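Local coordinates for regulator of Ty1 transposition protein 107 (Saccharomyces cerevisiae, PDB 3T7J) that probably restrains Ty1 transposition and acts as a BRCT-domain scaffold in the response to DNA damage during replication, at residues A[142-147]-A[199-204]; A[134-139]-A[239-244]; A[9-14]-A[40-45]. One frame throughout, in Å; residues are numbered along the deposited sequence.

Contact 1 (A[142-147]-A[199-204]); sequences RCINLV and VLIVTK
Asn145 pairs with Leu200, and Leu146 with Ile201, in a parallel ladder joining strand 143-147 to strand 199-201, two adjacent inner strands of a BRCT sheet. Three backbone bonds carry it. Asn145 N gives to Val199 O at 2.8 Å, Ile201 N runs to Asn145 O at 2.7 Å, and the longer bond from Val147 N to Ile201 O measures 3.2 Å.

The tight part centres on Asn145. Its CG sits anti to the carbonyl carbon (chi1 -56°), which brings ND2 back over the neighbouring strand to Val199 O at 3.0 Å. That donor stands 43° out of the carbonyl plane, yet the oxygen lies close to the plane of the amide, so one residue grips Val199 O twice. OD1 takes Asn170 ND2 and Ile183 N, which fixes the amide's flip in a buried place. Leu200 CD1 presses on Asn145 CB at 3.5 Å. Across the sheet, Leu146 CD1 leans on Ile201, and Ile144 CD1 meets Ile201 CD1 at 3.7 Å; helix 154-163 covers this face.

Contacts thin out past Val147. Its CG1 touches Val202 CG1 and its CG2 brushes Thr203, a partly exposed residue, and the chain then turns outward until Lys204 NZ forms a salt bridge with Asp52 of the second subunit. At the start of the ladder a water fills in where the strands do not bond directly: it lies 2.6 Å from Cys143 O and accepts from Val199 N at 2.8 Å.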
ATOM      1  N   ARG A 142     -14.126  11.569  17.714  1.00 28.02           N
ATOM      2  CA  ARG A 142     -13.061  12.556  17.783  1.00 29.27           C
ATOM      3  C   ARG A 142     -11.698  11.967  18.122  1.00 34.09           C
ATOM      4  O   ARG A 142     -10.684  12.380  17.563  1.00 33.12           O
ATOM      5  CB  ARG A 142     -13.406  13.637  18.808  1.00 35.77           C
ATOM      6  CG  ARG A 142     -14.739  14.327  18.585  0.80 34.63           C
ATOM      7  CD  ARG A 142     -14.692  15.288  17.429  0.42 35.84           C
ATOM      8  NE  ARG A 142     -15.917  16.076  17.375  0.35 35.93           N
ATOM      9  CZ  ARG A 142     -16.085  17.145  16.611  0.45 35.86           C
ATOM     10  NH1 ARG A 142     -15.102  17.567  15.828  0.08 35.94           N
ATOM     11  N   CYS A 143     -11.657  11.018  19.053  1.00 30.94           N
ATOM     12  CA  CYS A 143     -10.372  10.495  19.499  1.00 31.24           C
ATOM     13  C   CYS A 143     -10.405   8.976  19.464  1.00 33.77           C
ATOM     14  O   CYS A 143     -11.212   8.363  20.146  1.00 32.43           O
ATOM     15  CB  CYS A 143     -10.048  10.994  20.914  1.00 32.92           C
ATOM     16  SG  CYS A 143     -10.190  12.785  21.173  1.00 45.64           S
ATOM     17  N   ILE A 144      -9.533   8.376  18.665  1.00 31.41           N
ATOM     18  CA  ILE A 144      -9.588   6.942  18.434  1.00 28.94           C
ATOM     19  C   ILE A 144      -8.266   6.250  18.722  1.00 31.18           C
ATOM     20  O   ILE A 144      -7.211   6.880  18.768  1.00 33.01           O
ATOM     21  CB  ILE A 144     -10.031   6.597  16.989  1.00 31.40           C
ATOM     22  CG1 ILE A 144      -9.012   7.076  15.956  1.00 31.41           C
ATOM     23  CG2 ILE A 144     -11.416   7.155  16.687  1.00 30.21           C
ATOM     24  CD1 ILE A 144      -7.929   6.047  15.652  1.00 34.45           C
ATOM     25  N   ASN A 145      -8.336   4.938  18.909  1.00 27.42           N
ATOM     26  CA  ASN A 145      -7.151   4.127  19.109  1.00 29.08           C
ATOM     27  C   ASN A 145      -6.924   3.229  17.913  1.00 31.60           C
ATOM     28  O   ASN A 145      -7.854   2.598  17.417  1.00 32.84           O
ATOM     29  CB  ASN A 145      -7.304   3.306  20.388  1.00 30.28           C
ATOM     30  CG  ASN A 145      -7.591   4.178  21.594  1.00 30.62           C
ATOM     31  OD1 ASN A 145      -6.679   4.581  22.309  1.00 33.13           O
ATOM     32  ND2 ASN A 145      -8.853   4.504  21.801  1.00 26.88           N
ATOM     33  N   LEU A 146      -5.678   3.177  17.459  1.00 33.06           N
ATOM     34  CA  LEU A 146      -5.307   2.452  16.259  1.00 35.10           C
ATOM     35  C   LEU A 146      -4.194   1.457  16.581  1.00 33.78           C
ATOM     36  O   LEU A 146      -3.163   1.838  17.108  1.00 43.91           O
ATOM     37  CB  LEU A 146      -4.841   3.469  15.197  1.00 34.21           C
ATOM     38  CG  LEU A 146      -4.252   2.956  13.885  1.00 40.35           C
ATOM     39  CD1 LEU A 146      -5.271   2.108  13.138  1.00 35.91           C
ATOM     40  CD2 LEU A 146      -3.752   4.124  13.004  1.00 36.78           C
ATOM     41  N   VAL A 147      -4.394   0.184  16.265  1.00 43.01           N
ATOM     42  CA  VAL A 147      -3.360  -0.830  16.504  1.00 41.70           C
ATOM     43  C   VAL A 147      -2.219  -0.708  15.485  1.00 52.39           C
ATOM     44  O   VAL A 147      -2.452  -0.673  14.267  1.00 50.38           O
ATOM     45  CB  VAL A 147      -3.942  -2.247  16.465  1.00 46.75           C
ATOM     46  CG1 VAL A 147      -4.948  -2.438  17.587  1.00 41.84           C
ATOM     47  CG2 VAL A 147      -4.594  -2.506  15.110  1.00 53.99           C
ATOM     48  N   VAL A 199     -13.146   4.197  21.314  1.00 19.89           N
ATOM     49  CA  VAL A 199     -13.223   3.734  19.950  1.00 23.36           C
ATOM     50  C   VAL A 199     -11.893   3.161  19.516  1.00 25.05           C
ATOM     51  O   VAL A 199     -10.855   3.825  19.604  1.00 25.73           O
ATOM     52  CB  VAL A 199     -13.641   4.882  19.012  1.00 24.72           C
ATOM     53  CG1 VAL A 199     -13.662   4.400  17.580  1.00 23.35           C
ATOM     54  CG2 VAL A 199     -15.013   5.404  19.445  1.00 21.91           C
ATOM     55  N   LEU A 200     -11.916   1.934  19.022  1.00 23.33           N
ATOM     56  CA  LEU A 200     -10.676   1.322  18.589  1.00 25.48           C
ATOM     57  C   LEU A 200     -10.774   0.810  17.160  1.00 26.16           C
ATOM     58  O   LEU A 200     -11.812   0.280  16.742  1.00 26.59           O
ATOM     59  CB  LEU A 200     -10.313   0.143  19.493  1.00 24.94           C
ATOM     60  CG  LEU A 200     -10.270   0.099  21.024  1.00 30.17           C
ATOM     61  CD1 LEU A 200      -8.943   0.517  21.629  1.00 31.47           C
ATOM     62  CD2 LEU A 200     -11.470   0.744  21.741  1.00 27.63           C
ATOM     63  N   ILE A 201      -9.676   0.935  16.427  1.00 25.74           N
ATOM     64  CA  ILE A 201      -9.558   0.357  15.097  1.00 29.92           C
ATOM     65  C   ILE A 201      -8.548  -0.778  15.204  1.00 31.90           C
ATOM     66  O   ILE A 201      -7.382  -0.550  15.538  1.00 34.75           O
ATOM     67  CB  ILE A 201      -9.061   1.390  14.046  1.00 31.12           C
ATOM     68  CG1 ILE A 201      -9.965   2.630  14.016  1.00 31.63           C
ATOM     69  CG2 ILE A 201      -8.980   0.754  12.664  1.00 32.47           C
ATOM     70  CD1 ILE A 201      -9.442   3.759  13.100  1.00 27.29           C
ATOM     71  N   VAL A 202      -8.992  -1.996  14.924  1.00 30.65           N
ATOM     72  CA  VAL A 202      -8.124  -3.160  15.097  1.00 38.93           C
ATOM     73  C   VAL A 202      -8.083  -4.016  13.842  1.00 43.35           C
ATOM     74  O   VAL A 202      -8.966  -3.916  12.989  1.00 46.34           O
ATOM     75  CB  VAL A 202      -8.548  -4.029  16.315  1.00 38.42           C
ATOM     76  CG1 VAL A 202      -8.624  -3.190  17.574  1.00 34.64           C
ATOM     77  CG2 VAL A 202      -9.872  -4.721  16.058  1.00 36.62           C
ATOM     78  N   THR A 203      -7.052  -4.845  13.725  1.00 37.64           N
ATOM     79  CA  THR A 203      -6.866  -5.658  12.530  1.00 41.09           C
ATOM     80  C   THR A 203      -7.129  -7.144  12.788  1.00 46.44           C
ATOM     81  O   THR A 203      -7.785  -7.809  11.993  1.00 50.86           O
ATOM     82  CB  THR A 203      -5.448  -5.488  11.958  1.00 45.56           C
ATOM     83  OG1 THR A 203      -5.199  -4.101  11.688  1.00 54.90           O
ATOM     84  CG2 THR A 203      -5.294  -6.280  10.670  1.00 46.09           C
ATOM     85  N   LYS A 204      -6.618  -7.666  13.894  1.00 45.60           N
ATOM     86  CA  LYS A 204      -6.800  -9.085  14.194  1.00 53.31           C
ATOM     87  C   LYS A 204      -7.918  -9.314  15.203  1.00 50.01           C
ATOM     88  O   LYS A 204      -7.936  -8.717  16.276  1.00 46.73           O
ATOM     89  CB  LYS A 204      -5.497  -9.727  14.678  1.00 50.10           C
ATOM     90  CG  LYS A 204      -5.592 -11.250  14.774  0.48 54.55           C
ATOM     91  CD  LYS A 204      -4.234 -11.924  14.642  0.71 54.36           C
ATOM     92  CE  LYS A 204      -3.429 -11.823  15.927  0.49 55.67           C
ATOM     93  NZ  LYS A 204      -2.106 -12.495  15.805  1.00 53.37           N
TER
HETATM   94  O   HOH W   1     -11.453   6.343  21.785  1.00 23.02           O

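Contact 2 (A[134-139]-A[239-244]); sequences KVFERA and LNVDFT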
ATOM      1  N   LYS A 134     -16.719  17.510   8.888  1.00 25.70           N
ATOM      2  CA  LYS A 134     -16.179  16.293   8.302  1.00 22.52           C
ATOM      3  C   LYS A 134     -16.977  15.084   8.789  1.00 28.09           C
ATOM      4  O   LYS A 134     -17.645  15.132   9.824  1.00 27.41           O
ATOM      5  CB  LYS A 134     -14.703  16.118   8.669  1.00 24.71           C
ATOM      6  CG  LYS A 134     -13.794  17.301   8.305  1.00 25.24           C
ATOM      7  CD  LYS A 134     -13.776  17.585   6.803  1.00 24.26           C
ATOM      8  CE  LYS A 134     -12.685  18.591   6.455  1.00 25.52           C
ATOM      9  NZ  LYS A 134     -12.492  18.711   4.975  1.00 26.95           N
ATOM     10  N   VAL A 135     -16.864  13.988   8.054  1.00 26.68           N
ATOM     11  CA  VAL A 135     -17.638  12.783   8.332  1.00 23.92           C
ATOM     12  C   VAL A 135     -17.527  12.257   9.776  1.00 23.56           C
ATOM     13  O   VAL A 135     -18.548  12.029  10.426  1.00 22.34           O
ATOM     14  CB  VAL A 135     -17.343  11.682   7.278  1.00 23.07           C
ATOM     15  CG1 VAL A 135     -15.883  11.216   7.337  1.00 25.70           C
ATOM     16  CG2 VAL A 135     -18.317  10.519   7.423  1.00 22.30           C
ATOM     17  N   PHE A 136     -16.309  12.081  10.285  1.00 24.26           N
ATOM     18  CA  PHE A 136     -16.135  11.589  11.663  1.00 27.67           C
ATOM     19  C   PHE A 136     -16.456  12.658  12.683  1.00 26.93           C
ATOM     20  O   PHE A 136     -16.868  12.374  13.800  1.00 26.27           O
ATOM     21  CB  PHE A 136     -14.736  10.991  11.866  1.00 24.90           C
ATOM     22  CG  PHE A 136     -14.478   9.833  10.967  1.00 25.13           C
ATOM     23  CD1 PHE A 136     -15.219   8.663  11.116  1.00 24.01           C
ATOM     24  CD2 PHE A 136     -13.548   9.916   9.946  1.00 23.58           C
ATOM     25  CE1 PHE A 136     -15.018   7.593  10.280  1.00 25.96           C
ATOM     26  CE2 PHE A 136     -13.328   8.845   9.094  1.00 24.88           C
ATOM     27  CZ  PHE A 136     -14.068   7.681   9.255  1.00 27.60           C
ATOM     28  N   GLU A 137     -16.314  13.905  12.270  1.00 26.79           N
ATOM     29  CA  GLU A 137     -16.698  15.004  13.130  1.00 27.89           C
ATOM     30  C   GLU A 137     -18.206  14.999  13.431  1.00 29.57           C
ATOM     31  O   GLU A 137     -18.615  15.107  14.587  1.00 32.43           O
ATOM     32  CB  GLU A 137     -16.242  16.312  12.517  1.00 28.64           C
ATOM     33  CG  GLU A 137     -16.759  17.523  13.230  1.00 32.77           C
ATOM     34  CD  GLU A 137     -16.412  18.786  12.498  0.55 29.65           C
ATOM     35  OE1 GLU A 137     -15.872  18.711  11.373  1.00 29.35           O
ATOM     36  OE2 GLU A 137     -16.690  19.858  13.043  1.00 32.10           O
ATOM     37  N   ARG A 138     -19.044  14.840  12.419  1.00 27.42           N
ATOM     38  CA  ARG A 138     -20.471  14.795  12.711  1.00 30.18           C
ATOM     39  C   ARG A 138     -20.906  13.438  13.259  1.00 29.26           C
ATOM     40  O   ARG A 138     -22.013  13.290  13.777  1.00 31.90           O
ATOM     41  CB  ARG A 138     -21.322  15.255  11.514  1.00 35.92           C
ATOM     42  CG  ARG A 138     -20.864  14.738  10.169  1.00 34.22           C
ATOM     43  CD  ARG A 138     -21.752  15.211   8.995  1.00 29.65           C
ATOM     44  NE  ARG A 138     -21.400  14.460   7.788  1.00 23.72           N
ATOM     45  CZ  ARG A 138     -20.503  14.857   6.889  1.00 27.36           C
ATOM     46  NH1 ARG A 138     -19.890  16.032   7.020  1.00 24.03           N
ATOM     47  NH2 ARG A 138     -20.236  14.097   5.844  1.00 23.72           N
ATOM     48  N   ALA A 139     -20.030  12.440  13.185  1.00 28.46           N
ATOM     49  CA  ALA A 139     -20.331  11.154  13.817  1.00 29.46           C
ATOM     50  C   ALA A 139     -19.908  11.134  15.289  1.00 29.79           C
ATOM     51  O   ALA A 139     -20.036  10.109  15.959  1.00 30.41           O
ATOM     52  CB  ALA A 139     -19.653  10.018  13.077  1.00 28.29           C
ATOM     53  N   LEU A 239     -19.369   9.402   2.817  1.00 25.42           N
ATOM     54  CA  LEU A 239     -19.351  10.564   3.697  1.00 24.36           C
ATOM     55  C   LEU A 239     -20.452  10.498   4.761  1.00 23.72           C
ATOM     56  O   LEU A 239     -21.118  11.491   5.059  1.00 25.55           O
ATOM     57  CB  LEU A 239     -19.415  11.878   2.909  1.00 23.59           C
ATOM     58  CG  LEU A 239     -18.163  12.080   2.051  1.00 24.41           C
ATOM     59  CD1 LEU A 239     -18.170  13.423   1.311  1.00 27.76           C
ATOM     60  CD2 LEU A 239     -16.912  11.933   2.954  1.00 21.33           C
ATOM     61  N   ASN A 240     -20.620   9.325   5.351  1.00 29.44           N
ATOM     62  CA  ASN A 240     -21.574   9.163   6.445  1.00 28.35           C
ATOM     63  C   ASN A 240     -21.251   7.956   7.300  1.00 28.59           C
ATOM     64  O   ASN A 240     -21.042   6.857   6.780  1.00 28.01           O
ATOM     65  CB  ASN A 240     -22.995   9.035   5.897  1.00 29.08           C
ATOM     66  CG  ASN A 240     -24.041   8.934   6.999  1.00 30.05           C
ATOM     67  OD1 ASN A 240     -24.243   9.874   7.773  1.00 28.66           O
ATOM     68  ND2 ASN A 240     -24.744   7.811   7.041  1.00 30.00           N
ATOM     69  N   VAL A 241     -21.210   8.147   8.613  1.00 27.54           N
ATOM     70  CA  VAL A 241     -21.067   7.006   9.495  1.00 27.65           C
ATOM     71  C   VAL A 241     -22.463   6.490   9.789  1.00 31.48           C
ATOM     72  O   VAL A 241     -23.300   7.205  10.335  1.00 29.81           O
ATOM     73  CB  VAL A 241     -20.408   7.345  10.819  1.00 28.51           C
ATOM     74  CG1 VAL A 241     -20.448   6.106  11.741  1.00 27.30           C
ATOM     75  CG2 VAL A 241     -18.977   7.840  10.589  1.00 24.63           C
ATOM     76  N   ASP A 242     -22.718   5.252   9.405  1.00 27.47           N
ATOM     77  CA  ASP A 242     -24.020   4.681   9.663  1.00 31.27           C
ATOM     78  C   ASP A 242     -23.846   3.814  10.895  1.00 27.55           C
ATOM     79  O   ASP A 242     -23.265   2.747  10.811  1.00 30.03           O
ATOM     80  CB  ASP A 242     -24.466   3.861   8.455  1.00 30.90           C
ATOM     81  CG  ASP A 242     -25.794   3.150   8.679  1.00 37.73           C
ATOM     82  OD1 ASP A 242     -26.500   3.461   9.671  1.00 36.48           O
ATOM     83  OD2 ASP A 242     -26.123   2.279   7.848  1.00 38.52           O
ATOM     84  N   PHE A 243     -24.300   4.302  12.043  1.00 31.21           N
ATOM     85  CA  PHE A 243     -24.124   3.572  13.304  1.00 27.34           C
ATOM     86  C   PHE A 243     -25.104   2.408  13.388  1.00 32.86           C
ATOM     87  O   PHE A 243     -25.041   1.582  14.289  1.00 32.26           O
ATOM     88  CB  PHE A 243     -24.281   4.497  14.503  1.00 30.85           C
ATOM     89  CG  PHE A 243     -23.073   5.360  14.762  1.00 32.67           C
ATOM     90  CD1 PHE A 243     -21.877   4.795  15.199  1.00 33.87           C
ATOM     91  CD2 PHE A 243     -23.128   6.725  14.579  1.00 33.63           C
ATOM     92  CE1 PHE A 243     -20.755   5.592  15.435  1.00 27.97           C
ATOM     93  CE2 PHE A 243     -22.015   7.522  14.815  1.00 29.36           C
ATOM     94  CZ  PHE A 243     -20.833   6.957  15.239  1.00 30.02           C
ATOM     95  N   THR A 244     -25.981   2.353  12.400  1.00 32.79           N
ATOM     96  CA  THR A 244     -27.022   1.351  12.275  1.00 36.12           C
ATOM     97  C   THR A 244     -26.433   0.068  11.695  1.00 37.74           C
ATOM     98  O   THR A 244     -26.924  -1.031  11.952  1.00 43.23           O
ATOM     99  CB  THR A 244     -28.116   1.906  11.337  1.00 38.37           C
ATOM    100  OG1 THR A 244     -29.296   2.204  12.090  1.00 48.52           O
ATOM    101  CG2 THR A 244     -28.411   0.949  10.217  1.00 39.21           C
TER
HETATM  102  O   HOH W   2     -21.058  10.743   9.622  1.00 30.99           O
HETATM  103  O   HOH W   3     -23.380  12.247   7.457  1.00 36.05           O
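Val135 packs against the turn at Leu239, where a Schellman motif closes helix 229-238, so that the short helix 135-138 lies on the exit from the last helix of this BRCT domain. Val135 CG2, anti to the backbone N, points into that turn and comes within 3.3 Å of Asn240 N. The backbone of the same residue is tied across as well: a water gives to Val135 O at 2.9 Å and accepts from Val241 N at 2.8 Å.

Phe136 sends its ring to the inner side, among Cys232 and Ile236 of helix 229-238. Its CD1 meets Val241 CG2 at 3.9 Å, the two side chains crossing at about a right angle.

Arg138 works on the outer side. With CG between the backbone N and the carbonyl carbon (chi1 42°), the chain runs out straight from CG to NE and lays the guanidinium face on Val135 CA, and NH2 bonds Leu239 O at 2.9 Å. The oxygen sits in the guanidinium plane, although the donor is 38° above the carbonyl plane. NE holds a second water that also bonds Asn240 OD1, and NH1 reaches Thr133 OG1. A leucine here would probably leave the Leu239 carbonyl without its arginine donor and the water with one anchor fewer, held mainly by Asn240 OD1.

Ala139 closes the series where packing is tightest, its CB pressed to 3.4 Å from Val241 CG2. The Phe243 ring turns its edge to Ala139, CZ lying 3.3 Å from Ala139 O, and lays one face on the residue two places back, with Val241 CG1 3.5 Å above the ring centre.

Contact 3 (A[9-14]-A[40-45]); sequences EKILAR and IEILNQ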
ATOM      1  N   GLU A   9       3.192  27.463 -25.190  1.00 52.58           N
ATOM      2  CA  GLU A   9       2.519  28.657 -25.688  1.00 51.49           C
ATOM      3  C   GLU A   9       2.367  28.614 -27.209  1.00 47.99           C
ATOM      4  O   GLU A   9       1.303  28.945 -27.743  1.00 45.96           O
ATOM      5  CB  GLU A   9       3.274  29.916 -25.252  1.00 52.30           C
ATOM      6  CG  GLU A   9       3.245  30.149 -23.754  0.71 53.52           C
ATOM      7  CD  GLU A   9       4.064  31.349 -23.329  0.58 56.94           C
ATOM      8  OE1 GLU A   9       4.579  32.065 -24.214  0.63 58.02           O
ATOM      9  OE2 GLU A   9       4.192  31.574 -22.106  0.67 58.96           O
ATOM     10  N   LYS A  10       3.430  28.200 -27.898  1.00 50.42           N
ATOM     11  CA  LYS A  10       3.401  28.042 -29.355  1.00 51.48           C
ATOM     12  C   LYS A  10       2.372  26.996 -29.787  1.00 49.34           C
ATOM     13  O   LYS A  10       1.587  27.226 -30.709  1.00 47.86           O
ATOM     14  CB  LYS A  10       4.786  27.664 -29.898  1.00 53.66           C
ATOM     15  CG  LYS A  10       4.897  27.745 -31.422  0.32 54.20           C
ATOM     16  CD  LYS A  10       6.294  27.384 -31.916  0.46 55.58           C
ATOM     17  CE  LYS A  10       6.458  27.660 -33.412  0.49 55.55           C
ATOM     18  NZ  LYS A  10       5.499  26.901 -34.268  1.00 58.49           N
ATOM     19  N   ILE A  11       2.377  25.847 -29.118  1.00 49.45           N
ATOM     20  CA  ILE A  11       1.390  24.807 -29.395  1.00 44.52           C
ATOM     21  C   ILE A  11      -0.036  25.324 -29.206  1.00 41.92           C
ATOM     22  O   ILE A  11      -0.912  25.070 -30.029  1.00 45.42           O
ATOM     23  CB  ILE A  11       1.613  23.565 -28.505  1.00 48.53           C
ATOM     24  CG1 ILE A  11       2.922  22.869 -28.885  1.00 45.44           C
ATOM     25  CG2 ILE A  11       0.445  22.594 -28.637  1.00 48.97           C
ATOM     26  CD1 ILE A  11       3.457  21.963 -27.814  1.00 46.04           C
ATOM     27  N   LEU A  12      -0.261  26.063 -28.126  1.00 42.37           N
ATOM     28  CA  LEU A  12      -1.591  26.586 -27.832  1.00 45.13           C
ATOM     29  C   LEU A  12      -1.956  27.814 -28.662  1.00 44.79           C
ATOM     30  O   LEU A  12      -3.106  28.253 -28.656  1.00 44.81           O
ATOM     31  CB  LEU A  12      -1.722  26.902 -26.345  1.00 44.21           C
ATOM     32  CG  LEU A  12      -1.777  25.637 -25.483  1.00 42.33           C
ATOM     33  CD1 LEU A  12      -1.563  25.957 -24.011  1.00 40.98           C
ATOM     34  CD2 LEU A  12      -3.093  24.927 -25.704  1.00 40.66           C
ATOM     35  N   ALA A  13      -0.980  28.376 -29.365  1.00 47.45           N
ATOM     36  CA  ALA A  13      -1.244  29.548 -30.198  1.00 48.66           C
ATOM     37  C   ALA A  13      -2.221  29.217 -31.318  1.00 47.19           C
ATOM     38  O   ALA A  13      -2.939  30.094 -31.809  1.00 54.76           O
ATOM     39  CB  ALA A  13       0.047  30.100 -30.768  1.00 49.81           C
ATOM     40  N   ARG A  14      -2.249  27.950 -31.722  1.00 42.99           N
ATOM     41  CA  ARG A  14      -3.120  27.517 -32.809  1.00 46.03           C
ATOM     42  C   ARG A  14      -4.598  27.732 -32.481  1.00 51.53           C
ATOM     43  O   ARG A  14      -5.466  27.588 -33.351  1.00 51.41           O
ATOM     44  CB  ARG A  14      -2.892  26.038 -33.124  1.00 49.15           C
ATOM     45  CG  ARG A  14      -1.434  25.616 -33.238  0.78 50.68           C
ATOM     46  CD  ARG A  14      -0.654  26.495 -34.202  0.48 52.31           C
ATOM     47  NE  ARG A  14       0.490  25.778 -34.761  0.89 53.54           N
ATOM     48  CZ  ARG A  14       0.518  25.264 -35.986  0.47 53.17           C
ATOM     49  NH1 ARG A  14      -0.532  25.396 -36.786  0.45 52.82           N
ATOM     50  NH2 ARG A  14       1.595  24.622 -36.412  0.23 54.88           N
ATOM     51  N   ILE A  40       2.638  19.722 -18.621  1.00 38.47           N
ATOM     52  CA  ILE A  40       2.322  20.475 -17.413  1.00 40.79           C
ATOM     53  C   ILE A  40       2.059  21.951 -17.741  1.00 38.97           C
ATOM     54  O   ILE A  40       1.136  22.545 -17.194  1.00 36.61           O
ATOM     55  CB  ILE A  40       3.435  20.391 -16.351  1.00 40.92           C
ATOM     56  CG1 ILE A  40       3.531  18.974 -15.779  1.00 43.71           C
ATOM     57  CG2 ILE A  40       3.172  21.411 -15.228  1.00 36.47           C
ATOM     58  CD1 ILE A  40       4.713  18.768 -14.845  1.00 47.88           C
ATOM     59  N   GLU A  41       2.876  22.532 -18.620  1.00 37.69           N
ATOM     60  CA  GLU A  41       2.712  23.936 -19.037  1.00 39.79           C
ATOM     61  C   GLU A  41       1.405  24.171 -19.789  1.00 34.87           C
ATOM     62  O   GLU A  41       0.685  25.130 -19.532  1.00 38.38           O
ATOM     63  CB  GLU A  41       3.883  24.390 -19.920  1.00 35.67           C
ATOM     64  CG  GLU A  41       3.922  25.903 -20.138  0.34 42.94           C
ATOM     65  CD  GLU A  41       5.021  26.346 -21.096  0.46 46.14           C
ATOM     66  OE1 GLU A  41       5.717  25.473 -21.663  0.58 48.10           O
ATOM     67  OE2 GLU A  41       5.187  27.571 -21.283  0.61 52.09           O
ATOM     68  N   ILE A  42       1.120  23.291 -20.736  1.00 33.99           N
ATOM     69  CA  ILE A  42      -0.143  23.319 -21.454  1.00 38.75           C
ATOM     70  C   ILE A  42      -1.329  23.246 -20.489  1.00 38.35           C
ATOM     71  O   ILE A  42      -2.246  24.068 -20.533  1.00 33.54           O
ATOM     72  CB  ILE A  42      -0.224  22.139 -22.422  1.00 35.62           C
ATOM     73  CG1 ILE A  42       0.772  22.342 -23.568  1.00 40.88           C
ATOM     74  CG2 ILE A  42      -1.642  21.956 -22.930  1.00 38.95           C
ATOM     75  CD1 ILE A  42       0.836  21.187 -24.521  1.00 42.02           C
ATOM     76  N   LEU A  43      -1.307  22.243 -19.624  1.00 34.96           N
ATOM     77  CA  LEU A  43      -2.386  22.055 -18.662  1.00 35.42           C
ATOM     78  C   LEU A  43      -2.572  23.298 -17.807  1.00 33.94           C
ATOM     79  O   LEU A  43      -3.696  23.752 -17.582  1.00 32.61           O
ATOM     80  CB  LEU A  43      -2.105  20.840 -17.794  1.00 30.98           C
ATOM     81  CG  LEU A  43      -2.261  19.489 -18.497  1.00 31.32           C
ATOM     82  CD1 LEU A  43      -1.924  18.339 -17.541  1.00 34.85           C
ATOM     83  CD2 LEU A  43      -3.662  19.318 -19.044  1.00 32.90           C
ATOM     84  N   ASN A  44      -1.461  23.859 -17.344  1.00 35.49           N
ATOM     85  CA  ASN A  44      -1.505  25.082 -16.556  1.00 36.97           C
ATOM     86  C   ASN A  44      -2.161  26.225 -17.320  1.00 34.51           C
ATOM     87  O   ASN A  44      -2.941  27.012 -16.773  1.00 31.18           O
ATOM     88  CB  ASN A  44      -0.093  25.484 -16.133  1.00 40.58           C
ATOM     89  CG  ASN A  44      -0.084  26.723 -15.267  1.00 45.90           C
ATOM     90  OD1 ASN A  44      -0.303  26.645 -14.055  1.00 46.61           O
ATOM     91  ND2 ASN A  44       0.150  27.882 -15.883  1.00 46.24           N
ATOM     92  N   GLN A  45      -1.844  26.315 -18.598  1.00 35.92           N
ATOM     93  CA  GLN A  45      -2.388  27.394 -19.404  1.00 38.99           C
ATOM     94  C   GLN A  45      -3.889  27.221 -19.621  1.00 34.03           C
ATOM     95  O   GLN A  45      -4.584  28.173 -19.943  1.00 35.50           O
ATOM     96  CB  GLN A  45      -1.631  27.522 -20.727  1.00 39.34           C
ATOM     97  CG  GLN A  45      -0.171  27.947 -20.522  1.00 44.16           C
ATOM     98  CD  GLN A  45       0.322  28.910 -21.584  1.00 53.13           C
ATOM     99  OE1 GLN A  45      -0.030  28.795 -22.761  1.00 50.54           O
ATOM    100  NE2 GLN A  45       1.146  29.875 -21.169  1.00 58.75           N
TER
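Glu41 and Glu9 bring two carboxylates close together where helix 37-45 faces helix 7-13, with OE2 of Glu41 4.2 Å from OE2 of Glu9. Two like charges so near would be expected to repel, but Glu41 is employed elsewhere: its OE2 accepts from the backbone N of Thr6, and its OE1 more weakly from that of Ala8. These N-H groups belong to the start of the N-terminal helix, whose dipole probably helps to stabilise the negative charge. Glu41 reaches them with CG anti to the backbone N and the rest of the chain extended.

One residue on, Ile42 supplies the apolar centre. Its two branches divide the work: CD1 reaches Ile11 CD1 at 4.3 Å, while CG2 lies 4.1 Å from Leu12 CD1. That leucine methyl also rests on the helix backbone, 3.9 Å from Ile42 CA.

A turn further, Gln45 closes the contact on its more exposed side. The chain bends at chi2 (-142°), and the amide comes up obliquely beside the stem of Glu9, NE2 being 3.3 Å from Glu9 CG. The two side chains cross at about a right angle, yet the planes of amide and carboxylate differ by just 11°. OE1 turns to the other neighbour, 3.5 Å from Leu12 CD1, so Leu12 is wedged between Ile42 and Gln45.

The segment axes pass 10.0 Å apart, crossing at -54°. Ile99 of helix 90-99 touches Ile11, Leu12 and Ile42, making a three-helix junction. Leu43 points away from helix 7-13 and packs on Ile92 of helix 90-99, in a BRCT domain whose parallel sheet runs 48-50, 23-27, 62-64, 85-87.

In the fold
Contacts 1 and 2 belong to one BRCT domain and contact 3 to another, its centre about 48 Å and 43 Å from their centres on the far side of the chain's centre. Helix 135-138 leads directly into strand 143-147, and Arg142 packs on Glu137, so the first two contacts touch although their centres lie about 16 Å apart. Contact 1 is sheet core, built on regular backbone bonding and a buried amide. Contact 2, also largely buried, joins a short helix to a loop through apolar packing, one arginine bond and bridging waters. Contact 3 is partly buried helix packing, apolar inside, with two carboxylates and an amide on its outer side, without direct bonds between its segments.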